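Endo-polygalacturonase (Pectobacterium carotovorum subsp. carotovorum, PDB 1BHE) hydrolyses the alpha-1,4 glycosidic bonds between galacturonic acid units inside pectin's polygalacturonate chains, helping the bacterium macerate and soft-rot plant tissue. Local coordinates at residues 2-10 / 183-191. Residues are numbered along the deposited sequence; the frame is centred on the assembly and turned at random.
Sequences DSRTVSEPK and DGFTAWKTT
Glu-8 and Pro-9 lie over one face of the Trp-188 indole, while Val-6 CG1 approaches an edge of the ring and a water lies in the ring plane at the NE1 edge. These are two CH-pi contacts on the outside of a right-handed parallel beta-helix, where the irregular N-terminal segment 2-10 runs alongside residues 184-189 of strand 183-193, in roughly the same direction. Glu-8 CA sits 3.7 Å from the centroid of the six-membered ring, only 6° off its normal; Pro-9 CD stands 4.0 Å from the centroid of the five-membered ring, less centrally placed. Trp-188 carries CG anti to its backbone N (chi1 -171°), which swings the indole beneath the passing chain; Tyr-216 also meets the ring.

The second flat group, the Arg-4 guanidinium, has Gly-184 CA 3.4 Å above one face and the Asp-2 carboxylate at its edge. Arg-4 NE meets Asp-2 OD1 and NH2 meets OD2, each oxygen offering its syn lone pair, which probably fixes the guanidinium's rotation. Arg-4 NH2 also donates to Thr-186 OG1 at 2.9 Å through a bent bond, the hydroxyl oxygen lying 33° out of the guanidinium plane, and NH1 is held by Asn-161. Between the two flat groups, Val-6 CG1 packs against Thr-186.

The extended Lys-189 places NZ 2.8 Å from Glu-8 OE2 in a salt bridge, and Tyr-165 OH hydrogen-bonds the same oxygen. The water accepts from Trp-188 NE1 and donates weakly to Glu-8 OE1.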
loop_
_atom_site.group_PDB
_atom_site.type_symbol
_atom_site.label_atom_id
_atom_site.label_comp_id
_atom_site.label_asym_id
_atom_site.label_seq_id
_atom_site.Cartn_x
_atom_site.Cartn_y
_atom_site.Cartn_z
ATOM N N ASP A 2 -1.590 -1.573 16.686
ATOM C CA ASP A 2 -3.040 -1.686 16.472
ATOM C C ASP A 2 -3.698 -1.819 17.840
ATOM O O ASP A 2 -3.133 -2.523 18.686
ATOM C CB ASP A 2 -3.256 -2.922 15.607
ATOM C CG ASP A 2 -4.638 -3.170 15.060
ATOM O OD1 ASP A 2 -5.631 -2.698 15.644
ATOM O OD2 ASP A 2 -4.738 -3.878 14.026
ATOM N N SER A 3 -4.831 -1.169 18.085
ATOM C CA SER A 3 -5.438 -1.227 19.414
ATOM C C SER A 3 -6.294 -2.476 19.589
ATOM O O SER A 3 -6.688 -2.829 20.705
ATOM C CB SER A 3 -6.256 0.023 19.720
ATOM O OG SER A 3 -7.485 0.045 19.018
ATOM N N ARG A 4 -6.582 -3.150 18.485
ATOM C CA ARG A 4 -7.389 -4.355 18.509
ATOM C C ARG A 4 -6.555 -5.593 18.832
ATOM O O ARG A 4 -5.349 -5.602 18.595
ATOM C CB ARG A 4 -8.014 -4.608 17.126
ATOM C CG ARG A 4 -8.858 -3.469 16.571
ATOM C CD ARG A 4 -9.252 -3.780 15.130
ATOM N NE ARG A 4 -8.061 -3.975 14.300
ATOM C CZ ARG A 4 -8.058 -4.605 13.130
ATOM N NH1 ARG A 4 -9.174 -5.101 12.622
ATOM N NH2 ARG A 4 -6.927 -4.735 12.451
ATOM N N THR A 5 -7.237 -6.646 19.275
ATOM C CA THR A 5 -6.569 -7.940 19.400
ATOM C C THR A 5 -6.699 -8.584 18.021
ATOM O O THR A 5 -7.793 -8.616 17.458
ATOM C CB THR A 5 -7.166 -8.863 20.463
ATOM O OG1 THR A 5 -8.594 -8.871 20.371
ATOM C CG2 THR A 5 -6.765 -8.365 21.840
ATOM N N VAL A 6 -5.574 -8.920 17.405
ATOM C CA VAL A 6 -5.573 -9.458 16.052
ATOM C C VAL A 6 -4.898 -10.828 16.009
ATOM O O VAL A 6 -3.712 -10.931 16.321
ATOM C CB VAL A 6 -4.858 -8.523 15.056
ATOM C CG1 VAL A 6 -4.877 -9.123 13.652
ATOM C CG2 VAL A 6 -5.500 -7.138 15.028
ATOM N N SER A 7 -5.648 -11.832 15.583
ATOM C CA SER A 7 -5.081 -13.180 15.451
ATOM C C SER A 7 -5.274 -13.626 14.005
ATOM O O SER A 7 -5.941 -12.901 13.258
ATOM C CB SER A 7 -5.687 -14.149 16.459
ATOM O OG SER A 7 -7.084 -14.264 16.293
ATOM N N GLU A 8 -4.612 -14.695 13.577
ATOM C CA GLU A 8 -4.673 -15.084 12.171
ATOM C C GLU A 8 -6.107 -15.239 11.676
ATOM O O GLU A 8 -6.938 -15.905 12.284
ATOM C CB GLU A 8 -3.922 -16.398 11.927
ATOM C CG GLU A 8 -3.702 -16.738 10.463
ATOM C CD GLU A 8 -2.630 -17.772 10.199
ATOM O OE1 GLU A 8 -1.970 -18.251 11.145
ATOM O OE2 GLU A 8 -2.417 -18.132 9.021
ATOM N N PRO A 9 -6.403 -14.616 10.539
ATOM C CA PRO A 9 -7.703 -14.703 9.913
ATOM C C PRO A 9 -8.100 -16.139 9.587
ATOM O O PRO A 9 -7.250 -16.999 9.364
ATOM C CB PRO A 9 -7.526 -13.931 8.597
ATOM C CG PRO A 9 -6.420 -12.973 8.884
ATOM C CD PRO A 9 -5.464 -13.774 9.748
ATOM N N LYS A 10 -9.392 -16.400 9.543
ATOM C CA LYS A 10 -9.928 -17.704 9.173
ATOM C C LYS A 10 -10.720 -17.507 7.882
ATOM O O LYS A 10 -11.448 -16.510 7.787
ATOM C CB LYS A 10 -10.832 -18.277 10.261
ATOM C CG LYS A 10 -10.117 -18.601 11.563
ATOM C CD LYS A 10 -10.900 -19.651 12.348
ATOM C CE LYS A 10 -10.463 -19.669 13.806
ATOM N NZ LYS A 10 -9.045 -20.109 13.930
ATOM N N ASP A 183 -11.558 2.028 9.926
ATOM C CA ASP A 183 -11.098 1.554 11.228
ATOM C C ASP A 183 -11.059 0.031 11.267
ATOM O O ASP A 183 -12.110 -0.607 11.270
ATOM C CB ASP A 183 -12.064 2.098 12.277
ATOM C CG ASP A 183 -11.761 1.758 13.713
ATOM O OD1 ASP A 183 -11.001 0.814 14.015
ATOM O OD2 ASP A 183 -12.322 2.461 14.591
ATOM N N GLY A 184 -9.857 -0.532 11.321
ATOM C CA GLY A 184 -9.759 -1.996 11.412
ATOM C C GLY A 184 -9.441 -2.595 10.049
ATOM O O GLY A 184 -10.319 -2.764 9.208
ATOM N N PHE A 185 -8.164 -2.874 9.820
ATOM C CA PHE A 185 -7.714 -3.490 8.577
ATOM C C PHE A 185 -6.576 -4.444 8.937
ATOM O O PHE A 185 -5.624 -4.026 9.589
ATOM C CB PHE A 185 -7.229 -2.468 7.550
ATOM C CG PHE A 185 -6.543 -3.058 6.350
ATOM C CD1 PHE A 185 -7.278 -3.633 5.325
ATOM C CD2 PHE A 185 -5.164 -3.047 6.246
ATOM C CE1 PHE A 185 -6.652 -4.174 4.216
ATOM C CE2 PHE A 185 -4.535 -3.589 5.139
ATOM C CZ PHE A 185 -5.271 -4.151 4.114
ATOM N N THR A 186 -6.715 -5.687 8.516
ATOM C CA THR A 186 -5.686 -6.691 8.776
ATOM C C THR A 186 -5.253 -7.328 7.452
ATOM O O THR A 186 -6.088 -7.911 6.760
ATOM C CB THR A 186 -6.201 -7.794 9.715
ATOM O OG1 THR A 186 -6.460 -7.236 11.014
ATOM C CG2 THR A 186 -5.189 -8.928 9.887
ATOM N N ALA A 187 -3.971 -7.201 7.133
ATOM C CA ALA A 187 -3.385 -7.867 5.971
ATOM C C ALA A 187 -2.417 -8.909 6.566
ATOM O O ALA A 187 -1.552 -8.539 7.359
ATOM C CB ALA A 187 -2.670 -6.920 5.039
ATOM N N TRP A 188 -2.650 -10.178 6.289
ATOM C CA TRP A 188 -1.856 -11.256 6.897
ATOM C C TRP A 188 -1.536 -12.295 5.835
ATOM O O TRP A 188 -2.419 -12.688 5.077
ATOM C CB TRP A 188 -2.674 -11.854 8.030
ATOM C CG TRP A 188 -2.003 -12.837 8.933
ATOM C CD1 TRP A 188 -1.353 -13.986 8.592
ATOM C CD2 TRP A 188 -1.947 -12.755 10.367
ATOM N NE1 TRP A 188 -0.887 -14.623 9.719
ATOM C CE2 TRP A 188 -1.242 -13.884 10.823
ATOM C CE3 TRP A 188 -2.435 -11.836 11.303
ATOM C CZ2 TRP A 188 -1.002 -14.112 12.176
ATOM C CZ3 TRP A 188 -2.194 -12.063 12.644
ATOM C CH2 TRP A 188 -1.489 -13.201 13.070
ATOM N N LYS A 189 -0.266 -12.663 5.688
ATOM C CA LYS A 189 0.129 -13.584 4.622
ATOM C C LYS A 189 -0.259 -13.033 3.255
ATOM O O LYS A 189 -0.691 -13.753 2.364
ATOM C CB LYS A 189 -0.423 -14.991 4.859
ATOM C CG LYS A 189 0.478 -15.790 5.804
ATOM C CD LYS A 189 -0.197 -17.059 6.302
ATOM C CE LYS A 189 0.744 -17.864 7.204
ATOM N NZ LYS A 189 0.005 -18.986 7.870
ATOM N N THR A 190 -0.069 -11.727 3.066
ATOM C CA THR A 190 -0.369 -11.074 1.800
ATOM C C THR A 190 0.936 -10.998 1.011
ATOM O O THR A 190 1.943 -10.546 1.560
ATOM C CB THR A 190 -0.944 -9.660 1.991
ATOM O OG1 THR A 190 -2.265 -9.749 2.543
ATOM C CG2 THR A 190 -1.040 -8.913 0.669
ATOM N N THR A 191 0.915 -11.475 -0.226
ATOM C CA THR A 191 2.105 -11.374 -1.072
ATOM C C THR A 191 1.849 -10.325 -2.147
ATOM O O THR A 191 0.818 -10.398 -2.811
ATOM C CB THR A 191 2.465 -12.726 -1.720
ATOM O OG1 THR A 191 2.847 -13.616 -0.660
ATOM C CG2 THR A 191 3.630 -12.588 -2.689
HETATM O O HOH W 1 0.691 -16.914 10.700
#